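Local coordinates for protein methylenetetrahydrofolate--tRNA-(uracil-5-)-methyltransferase TrmFO (Thermus thermophilus, PDB 3G5S) that uses FAD and 5,10-methylenetetrahydrofolate to form 5-methyluridine in the T loop of transfer RNAs, at residues Tyr157-Pro162 with Gly305-Asn310; Lys173-Gly178 with Leu247-Thr252; Gln207-His212 with Gly280-Glu285. All blocks are in the same frame, centred on the assembly; numbering follows the deposited sequence. Where two conformers were deposited one is given.

Contacts 1 and 3 adjoin, their centres 11 Å apart: the Trp283 indole of contact 3 packs on Gly305 and Val306 of contact 1, with Val306 CG1 4.0 Å from Trp283 CZ2. Contact 1 lines the glutathione pocket and, at Asn310, its side chain comes within about 6 Å of the FAD. Contact 3 leads to the same cofactor from another loop, whose His212 lies at the flavin methyl C7M. Contact 2 stands apart, its centre about 29 Å from that of contact 1. There the 247-252 loop packs on strand 175-176, one edge of the six-stranded antiparallel sheet whose other edge, strand 301-303, runs into the second segment of contact 1.

Contact 1: Tyr157-Pro162 with Gly305-Asn310; sequences YDAASP and GVMHRN. With GSH (glutathione), chain C.
Asp158 and His308 grip each other in both directions. Asp158 N donates to His308 O at 3.2 Å, and His308 N returns a straighter bond (164° at the hydrogen) to Asp158 OD1 at 2.8 Å. A chi1 of 45° folds the carboxylate back over its own chain, which puts OD1 beside the next amide as well: Ala159 N reaches it at 2.9 Å on the anti side, while His308 N comes on the syn side. Two donors would hold the rotation of the group in this conformer, one of two deposited, though OD2 is crowded against the imidazole and its position is doubtful. Further along, Ala160 N bonds to Val306 O, answered by a weak bond from Val306 N to Ala160 O, and Ala160 CB packs on Val306 CG2.

Tyr157 starts at this seam and leaves it. Its CB rests on His308 O at 3.3 Å, after which the ring heads away from 305-310. Ala159 CB lies at the ring edge, in plane. Toward the tip, CE1 and CZ pass beneath the glutathione carboxylate, whose O11 stands over the face near the rim, 3.8 Å from Tyr157 CE1; OH, at the tip, still lies near the same O11. Phe220 adds an edge-to-face ring. Ala159 CB also touches the selenium of selenomethionine Met307.

Three successive carbonyls of 157-162 turn to the ligand, with Ala159 in the left-handed helical conformation. Glutathione N1 gives one hydrogen bond to Tyr157 O (2.8 Å) and another to Asp158 O (3.0 Å), and glutathione N3 gives one to Ala159 O (2.7 Å). Tyr157 opposite Arg309 prolongs the small antiparallel sheet of strands 154-155 and 309-313; beyond it, paired loops run on, and the carbonyl edge of 157-162 forms part of the glutathione pocket, with 305-310 behind it.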
# COMPACT_ATOMS: atom_id res chain seq x y z
N TYR A 157 0.69 8.47 -10.74
CA TYR A 157 0.27 9.12 -9.50
C TYR A 157 -0.83 8.29 -8.88
O TYR A 157 -1.50 7.53 -9.57
CB TYR A 157 -0.20 10.57 -9.75
CG TYR A 157 -1.45 10.73 -10.60
CD1 TYR A 157 -2.72 10.62 -10.05
CD2 TYR A 157 -1.35 11.04 -11.95
CE1 TYR A 157 -3.85 10.78 -10.83
CE2 TYR A 157 -2.48 11.21 -12.74
CZ TYR A 157 -3.73 11.08 -12.17
OH TYR A 157 -4.86 11.25 -12.94
N ASP A 158 -1.10 8.47 -7.59
CA ASP A 158 -2.13 7.65 -6.93
C ASP A 158 -3.56 8.22 -6.80
O ASP A 158 -4.52 7.56 -7.21
CB ASP A 158 -1.64 7.09 -5.58
CG ASP A 158 -0.93 8.12 -4.73
OD1 ASP A 158 -1.19 9.33 -4.90
OD2 ASP A 158 -0.12 7.70 -3.88
N ALA A 159 -3.71 9.41 -6.23
CA ALA A 159 -5.03 10.04 -6.14
C ALA A 159 -6.05 9.14 -5.45
O ALA A 159 -7.14 8.91 -5.96
CB ALA A 159 -5.52 10.46 -7.52
N ALA A 160 -5.69 8.63 -4.29
CA ALA A 160 -6.55 7.77 -3.51
C ALA A 160 -7.56 8.56 -2.70
O ALA A 160 -7.26 9.62 -2.16
CB ALA A 160 -5.71 6.92 -2.58
N SER A 161 -8.77 8.02 -2.63
CA SER A 161 -9.76 8.55 -1.72
C SER A 161 -9.75 7.73 -0.43
O SER A 161 -9.17 6.64 -0.37
CB SER A 161 -11.14 8.52 -2.36
OG SER A 161 -11.58 7.19 -2.48
N PRO A 162 -10.37 8.26 0.63
CA PRO A 162 -10.40 7.49 1.88
C PRO A 162 -11.23 6.22 1.76
O PRO A 162 -12.21 6.18 1.01
CB PRO A 162 -11.09 8.46 2.86
CG PRO A 162 -11.00 9.80 2.22
CD PRO A 162 -11.03 9.57 0.75
N GLY A 305 -6.92 9.13 2.21
CA GLY A 305 -6.66 9.59 0.85
C GLY A 305 -5.33 10.30 0.73
O GLY A 305 -4.86 10.92 1.69
N VAL A 306 -4.72 10.20 -0.44
CA VAL A 306 -3.46 10.86 -0.73
C VAL A 306 -3.39 11.22 -2.21
O VAL A 306 -4.07 10.62 -3.04
CB VAL A 306 -2.24 9.98 -0.40
CG1 VAL A 306 -2.19 9.68 1.09
CG2 VAL A 306 -2.24 8.71 -1.24
N MSE A 307 -2.56 12.22 -2.51
CA MSE A 307 -2.35 12.71 -3.87
C MSE A 307 -0.88 12.92 -4.08
O MSE A 307 -0.36 13.97 -3.69
CB MSE A 307 -2.99 14.09 -4.06
CG MSE A 307 -4.50 14.16 -4.03
SE MSE A 307 -5.32 14.08 -5.81
CE MSE A 307 -4.12 15.23 -6.82
N HIS A 308 -0.18 11.98 -4.69
CA HIS A 308 1.20 12.26 -5.00
C HIS A 308 1.75 11.51 -6.19
O HIS A 308 1.15 10.56 -6.69
CB HIS A 308 2.13 12.11 -3.78
CG HIS A 308 1.89 10.87 -2.98
ND1 HIS A 308 2.11 9.60 -3.47
CD2 HIS A 308 1.46 10.70 -1.70
CE1 HIS A 308 1.83 8.71 -2.54
NE2 HIS A 308 1.43 9.35 -1.46
N ARG A 309 2.91 11.98 -6.63
CA ARG A 309 3.69 11.30 -7.64
C ARG A 309 4.09 9.93 -7.11
O ARG A 309 4.69 9.82 -6.03
CB ARG A 309 4.93 12.15 -7.95
CG ARG A 309 5.97 11.46 -8.78
CD ARG A 309 5.62 11.50 -10.25
NE ARG A 309 6.70 10.92 -11.02
CZ ARG A 309 6.78 9.62 -11.30
NH1 ARG A 309 5.84 8.79 -10.89
NH2 ARG A 309 7.81 9.16 -12.00
N ASN A 310 3.75 8.89 -7.86
CA ASN A 310 3.89 7.52 -7.37
C ASN A 310 3.68 6.56 -8.53
O ASN A 310 2.55 6.34 -8.94
CB ASN A 310 2.84 7.27 -6.28
CG ASN A 310 3.02 5.93 -5.55
OD1 ASN A 310 3.76 5.83 -4.57
ND2 ASN A 310 2.30 4.90 -6.00
N1 GSH C . -4.06 6.47 -9.98
CA1 GSH C . -4.63 5.64 -11.03
C1 GSH C . -4.43 6.22 -12.42
O11 GSH C . -3.63 7.35 -12.56
O12 GSH C . -4.69 5.55 -13.37
CB1 GSH C . -6.08 5.23 -10.78
CG1 GSH C . -7.18 6.21 -11.17
CD1 GSH C . -7.32 7.50 -10.36
OE1 GSH C . -6.50 7.86 -9.58
N2 GSH C . -8.52 8.26 -10.56
CA2 GSH C . -8.79 9.42 -9.76
C2 GSH C . -9.87 9.16 -8.72
O2 GSH C . -11.02 9.26 -9.01
CB2 GSH C . -9.15 10.54 -10.72
SG2 GSH C . -9.31 12.19 -10.00
N3 GSH C . -9.48 9.28 -7.33
CA3 GSH C . -10.50 9.22 -6.30
C3 GSH C . -11.05 7.83 -6.03
O31 GSH C . -12.19 7.65 -5.73
O32 GSH C . -10.25 6.78 -6.44

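Contact 2: Lys173-Gly178 with Leu247-Thr252; sequences KCFRAG and LVDPRT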
# COMPACT_ATOMS: atom_id res chain seq x y z
N LYS A 173 -28.76 5.29 6.97
CA LYS A 173 -28.63 6.61 6.36
C LYS A 173 -28.10 6.52 4.93
O LYS A 173 -27.70 7.52 4.33
CB LYS A 173 -27.75 7.51 7.21
CG LYS A 173 -28.38 7.86 8.55
CD LYS A 173 -27.46 8.68 9.44
CE LYS A 173 -28.09 8.93 10.80
NZ LYS A 173 -29.38 9.66 10.70
N CYS A 174 -28.11 5.31 4.38
CA CYS A 174 -27.66 5.09 3.01
C CYS A 174 -28.66 4.27 2.21
O CYS A 174 -29.54 3.64 2.77
CB CYS A 174 -26.33 4.34 2.97
SG CYS A 174 -25.13 4.76 4.21
N PHE A 175 -28.49 4.26 0.90
CA PHE A 175 -29.23 3.34 0.04
C PHE A 175 -28.32 2.77 -1.05
O PHE A 175 -27.47 3.48 -1.58
CB PHE A 175 -30.50 3.99 -0.53
CG PHE A 175 -30.26 5.18 -1.42
CD1 PHE A 175 -30.13 6.46 -0.88
CD2 PHE A 175 -30.20 5.03 -2.79
CE1 PHE A 175 -29.94 7.56 -1.71
CE2 PHE A 175 -30.00 6.12 -3.62
CZ PHE A 175 -29.87 7.39 -3.07
N ARG A 176 -28.49 1.49 -1.34
CA ARG A 176 -27.73 0.83 -2.40
C ARG A 176 -28.41 1.08 -3.73
O ARG A 176 -29.59 0.78 -3.90
CB ARG A 176 -27.66 -0.69 -2.17
CG ARG A 176 -26.66 -1.19 -1.12
CD ARG A 176 -25.20 -1.12 -1.57
NE ARG A 176 -24.78 -2.19 -2.47
CZ ARG A 176 -24.18 -3.32 -2.08
NH1 ARG A 176 -23.93 -3.54 -0.79
NH2 ARG A 176 -23.82 -4.23 -2.98
N ALA A 177 -27.66 1.63 -4.68
CA ALA A 177 -28.19 1.86 -6.01
C ALA A 177 -27.08 2.24 -6.96
O ALA A 177 -26.07 2.85 -6.57
CB ALA A 177 -29.25 2.95 -5.98
N GLY A 178 -27.26 1.85 -8.21
CA GLY A 178 -26.47 2.39 -9.29
C GLY A 178 -27.36 3.44 -9.92
O GLY A 178 -28.58 3.41 -9.75
N LEU A 247 -30.24 8.96 -9.33
CA LEU A 247 -30.51 8.32 -8.05
C LEU A 247 -31.84 8.78 -7.47
O LEU A 247 -32.24 9.93 -7.63
CB LEU A 247 -29.39 8.62 -7.06
CG LEU A 247 -27.98 8.15 -7.46
CD1 LEU A 247 -26.93 8.75 -6.53
CD2 LEU A 247 -27.90 6.63 -7.47
N VAL A 248 -32.53 7.85 -6.81
CA VAL A 248 -33.77 8.17 -6.12
C VAL A 248 -33.62 7.72 -4.67
O VAL A 248 -33.38 6.54 -4.40
CB VAL A 248 -34.98 7.48 -6.77
CG1 VAL A 248 -36.26 7.80 -5.99
CG2 VAL A 248 -35.12 7.90 -8.22
N ASP A 249 -33.75 8.66 -3.75
CA ASP A 249 -33.66 8.38 -2.33
C ASP A 249 -34.96 7.69 -1.91
O ASP A 249 -36.03 8.30 -2.01
CB ASP A 249 -33.47 9.69 -1.57
CG ASP A 249 -33.27 9.50 -0.08
OD1 ASP A 249 -33.50 8.38 0.43
OD2 ASP A 249 -32.88 10.48 0.58
N PRO A 250 -34.89 6.43 -1.44
CA PRO A 250 -36.13 5.74 -1.08
C PRO A 250 -36.92 6.46 0.00
O PRO A 250 -38.13 6.27 0.11
CB PRO A 250 -35.64 4.38 -0.55
CG PRO A 250 -34.30 4.20 -1.17
CD PRO A 250 -33.70 5.58 -1.25
N ARG A 251 -36.24 7.26 0.80
CA ARG A 251 -36.93 7.95 1.89
C ARG A 251 -37.80 9.10 1.39
O ARG A 251 -38.83 9.39 1.97
CB ARG A 251 -35.93 8.38 2.95
CG ARG A 251 -35.23 7.18 3.59
CD ARG A 251 -34.67 7.49 4.96
NE ARG A 251 -34.09 6.29 5.56
CZ ARG A 251 -34.76 5.43 6.32
NH1 ARG A 251 -36.04 5.65 6.60
NH2 ARG A 251 -34.14 4.37 6.82
N THR A 252 -37.40 9.74 0.30
CA THR A 252 -38.16 10.88 -0.19
C THR A 252 -38.90 10.57 -1.49
O THR A 252 -39.82 11.29 -1.88
CB THR A 252 -37.24 12.07 -0.45
OG1 THR A 252 -36.36 11.73 -1.53
CG2 THR A 252 -36.40 12.37 0.78
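Asp249 OD1, 4.1 Å from Phe175 CD1, accepts the backbone amide of Arg251 at 3.0 Å (Arg251 N to Asp249 OD1) and closes an Asx turn. The donor comes from above the carboxylate, 52° out of its plane. A backbone bond from Thr252 N to Asp249 O tightens the same turn. Phe175 lies on strand 175-176, an outermost strand of the six-stranded antiparallel sheet, paired with strand 187-191 through backbone bonds to Asn188; the 247-252 loop folds over this strand.

The benzyl group carries the contact. With chi1 at 62°, CG lies between the backbone N and the carbonyl carbon, and the ring is presented to the loop, which covers one face with three consecutive residues. Pro250 CD sits 3.8 Å from the centroid of the Phe175 ring in a CH-pi contact, and Asp249 CA makes a second, both displaced toward the rim. Val248 O completes this cover at 3.5 Å from Phe175 CE2. The Asp249 carboxylate lies nearly parallel to the ring, the planes 15° apart, while the Asp249 side chain also touches Pro190. Leu247 approaches from another direction, placing its CB near the plane at the ring edge, 4.2 Å from Phe175 CZ. The CD2 methyl of Leu247 reaches on along 173-178, touching Ala177 CB at 4.2 Å and Gly178 O at 4.0 Å.

Contact 3: Gln207-His212 with Gly280-Glu285; sequences QRHTPH and GLKWPE. With FAD (flavin-adenine dinucleotide), chain B.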
# COMPACT_ATOMS: atom_id res chain seq x y z
N GLN A 207 -7.10 21.71 6.78
CA GLN A 207 -5.65 21.69 6.59
C GLN A 207 -5.23 20.61 5.60
O GLN A 207 -5.69 19.47 5.67
CB GLN A 207 -4.93 21.50 7.93
CG GLN A 207 -5.02 22.69 8.86
CD GLN A 207 -3.99 22.65 9.98
OE1 GLN A 207 -3.46 21.59 10.31
NE2 GLN A 207 -3.70 23.80 10.56
N ARG A 208 -4.35 20.98 4.67
CA ARG A 208 -3.91 20.04 3.65
C ARG A 208 -2.39 19.96 3.57
O ARG A 208 -1.68 20.90 3.95
CB ARG A 208 -4.48 20.44 2.29
CG ARG A 208 -4.06 21.82 1.82
CD ARG A 208 -5.18 22.50 1.07
NE ARG A 208 -6.36 22.67 1.91
CZ ARG A 208 -7.57 22.99 1.46
NH1 ARG A 208 -7.77 23.16 0.16
NH2 ARG A 208 -8.58 23.12 2.31
N HIS A 209 -1.89 18.83 3.08
CA HIS A 209 -0.45 18.66 2.88
C HIS A 209 0.02 19.49 1.70
O HIS A 209 -0.75 19.80 0.79
CB HIS A 209 -0.11 17.19 2.64
CG HIS A 209 -0.35 16.31 3.83
ND1 HIS A 209 0.44 16.35 4.96
CD2 HIS A 209 -1.28 15.35 4.05
CE1 HIS A 209 -0.00 15.47 5.83
NE2 HIS A 209 -1.04 14.84 5.31
N THR A 210 1.30 19.85 1.73
CA THR A 210 1.91 20.59 0.63
C THR A 210 2.71 19.65 -0.24
O THR A 210 3.50 18.85 0.26
CB THR A 210 2.81 21.72 1.16
OG1 THR A 210 3.48 22.36 0.07
CG2 THR A 210 3.85 21.17 2.13
N PRO A 211 2.50 19.72 -1.57
CA PRO A 211 3.21 18.88 -2.54
C PRO A 211 4.72 19.07 -2.48
O PRO A 211 5.19 20.15 -2.11
CB PRO A 211 2.68 19.37 -3.88
CG PRO A 211 1.35 19.97 -3.57
CD PRO A 211 1.50 20.58 -2.21
N HIS A 212 5.47 18.03 -2.83
CA HIS A 212 6.92 18.13 -2.91
C HIS A 212 7.31 18.95 -4.13
O HIS A 212 6.54 19.04 -5.09
CB HIS A 212 7.56 16.74 -2.98
CG HIS A 212 7.18 15.83 -1.85
ND1 HIS A 212 7.76 15.92 -0.61
CD2 HIS A 212 6.28 14.83 -1.78
CE1 HIS A 212 7.24 15.00 0.18
NE2 HIS A 212 6.33 14.32 -0.50
N GLY A 280 -5.66 15.57 -0.74
CA GLY A 280 -4.36 15.75 -0.13
C GLY A 280 -4.47 16.31 1.28
O GLY A 280 -3.49 16.78 1.84
N LEU A 281 -5.66 16.25 1.85
CA LEU A 281 -5.88 16.76 3.20
C LEU A 281 -5.09 15.98 4.24
O LEU A 281 -4.83 14.79 4.07
CB LEU A 281 -7.36 16.68 3.56
CG LEU A 281 -8.28 17.69 2.85
CD1 LEU A 281 -9.72 17.45 3.24
CD2 LEU A 281 -7.87 19.13 3.16
N LYS A 282 -4.70 16.65 5.32
CA LYS A 282 -4.09 15.96 6.44
C LYS A 282 -5.08 14.95 6.99
O LYS A 282 -6.28 15.15 6.93
CB LYS A 282 -3.68 16.95 7.53
CG LYS A 282 -2.70 18.00 7.04
CD LYS A 282 -2.06 18.76 8.18
CE LYS A 282 -1.09 19.80 7.65
NZ LYS A 282 -0.19 20.33 8.71
N TRP A 283 -4.56 13.84 7.51
CA TRP A 283 -5.43 12.73 7.87
C TRP A 283 -6.46 13.07 8.97
O TRP A 283 -7.62 12.70 8.85
CB TRP A 283 -4.58 11.49 8.17
CG TRP A 283 -3.85 11.01 6.92
CD1 TRP A 283 -3.81 11.64 5.70
CD2 TRP A 283 -3.05 9.84 6.78
NE1 TRP A 283 -3.05 10.92 4.82
CE2 TRP A 283 -2.57 9.81 5.45
CE3 TRP A 283 -2.69 8.80 7.65
CZ2 TRP A 283 -1.76 8.78 4.97
CZ3 TRP A 283 -1.89 7.78 7.17
CH2 TRP A 283 -1.43 7.78 5.85
N PRO A 284 -6.06 13.80 10.03
CA PRO A 284 -7.08 14.16 11.02
C PRO A 284 -8.19 15.02 10.43
O PRO A 284 -9.34 14.94 10.86
CB PRO A 284 -6.29 14.95 12.07
CG PRO A 284 -4.89 14.42 11.95
CD PRO A 284 -4.70 14.16 10.48
N GLU A 285 -7.86 15.84 9.43
CA GLU A 285 -8.88 16.64 8.76
C GLU A 285 -9.81 15.76 7.93
O GLU A 285 -11.02 15.99 7.90
CB GLU A 285 -8.25 17.71 7.88
CG GLU A 285 -7.46 18.75 8.67
CD GLU A 285 -8.35 19.66 9.51
OE1 GLU A 285 -8.97 19.19 10.49
OE2 GLU A 285 -8.43 20.86 9.18
PA FAD B . 12.55 2.85 -3.05
O1A FAD B . 12.36 4.21 -3.64
O2A FAD B . 12.93 2.75 -1.61
O5B FAD B . 13.64 2.02 -3.88
C5B FAD B . 13.62 1.98 -5.29
C4B FAD B . 15.06 1.94 -5.76
O4B FAD B . 15.09 1.69 -7.15
C3B FAD B . 15.77 3.28 -5.55
O3B FAD B . 16.99 3.09 -4.85
C2B FAD B . 15.99 3.81 -6.96
O2B FAD B . 17.16 4.59 -7.12
C1B FAD B . 16.07 2.53 -7.77
N9A FAD B . 15.71 2.59 -9.19
C8A FAD B . 14.61 3.16 -9.75
N7A FAD B . 14.60 2.89 -11.07
C5A FAD B . 15.70 2.14 -11.35
C6A FAD B . 16.21 1.58 -12.52
N6A FAD B . 15.51 1.57 -13.66
N1A FAD B . 17.36 0.85 -12.45
C2A FAD B . 18.04 0.69 -11.26
N3A FAD B . 17.55 1.23 -10.09
C4A FAD B . 16.40 1.95 -10.17
N1 FAD B . 6.86 5.84 3.16
C2 FAD B . 6.62 5.80 4.51
O2 FAD B . 6.31 4.74 5.05
N3 FAD B . 6.72 6.96 5.25
C4 FAD B . 7.07 8.17 4.68
O4 FAD B . 7.17 9.19 5.38
C4X FAD B . 7.32 8.20 3.31
N5 FAD B . 7.67 9.37 2.68
C5X FAD B . 7.92 9.38 1.33
C6 FAD B . 8.28 10.57 0.71
C7 FAD B . 8.53 10.61 -0.66
C7M FAD B . 8.91 11.90 -1.32
C8 FAD B . 8.42 9.44 -1.40
C8M FAD B . 8.69 9.47 -2.88
C9 FAD B . 8.06 8.25 -0.79
C9A FAD B . 7.81 8.21 0.58
N10 FAD B . 7.43 7.02 1.20
C10 FAD B . 7.21 7.03 2.56
C1' FAD B . 6.70 5.97 0.39
C2' FAD B . 7.41 4.61 0.33
O2' FAD B . 7.12 3.80 1.46
C3' FAD B . 8.92 4.75 0.13
O3' FAD B . 9.10 5.35 -1.14
C4' FAD B . 9.66 3.41 0.17
O4' FAD B . 11.04 3.69 0.20
C5' FAD B . 9.30 2.51 -1.00
O5' FAD B . 10.20 1.43 -1.06
P FAD B . 10.58 0.81 -2.49
O1P FAD B . 9.36 0.39 -3.23
O2P FAD B . 11.62 -0.23 -2.24
O3P FAD B . 11.19 2.05 -3.31
O HOH W 1 -1.71 13.76 7.88
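Gln207 N donates to Glu285 OE2 at 2.9 Å in an almost straight bond (172° at the hydrogen), which OE2 accepts through its anti lone pair. The other carboxylate oxygen, OE1, forms a salt bridge to Arg288 and so anchors Glu285 at both oxygens. Lys282, at the N-cap position of helix 283-290, donates from its N to Gln207 O at 3.0 Å, and His209 N bonds to Gly280 O at 2.9 Å; these bonds flank the single bridge of Arg208 with Leu281 and tie the loop after helix 193-205 to the loop leading into helix 283-290.

Outward, the His209 imidazole packs against Lys282, whose CG lies over one face, 4.0 Å from the His209 ring centroid. In the ring plane, His209 NE2 meets a water at 2.9 Å that also accepts from Trp283 N, while the imidazole edge is turned toward the five-membered ring of Trp283 in an offset edge-to-face pair, planes 88° apart. Leu281 CD2 packs against Arg208 CB and over one face of the Arg208 guanidinium, whose NH2 donates to Ala206 O and Leu203 O. Toward the FAD, the His212 ring faces the flavin methyl, NE2 to FAD C7M 3.6 Å.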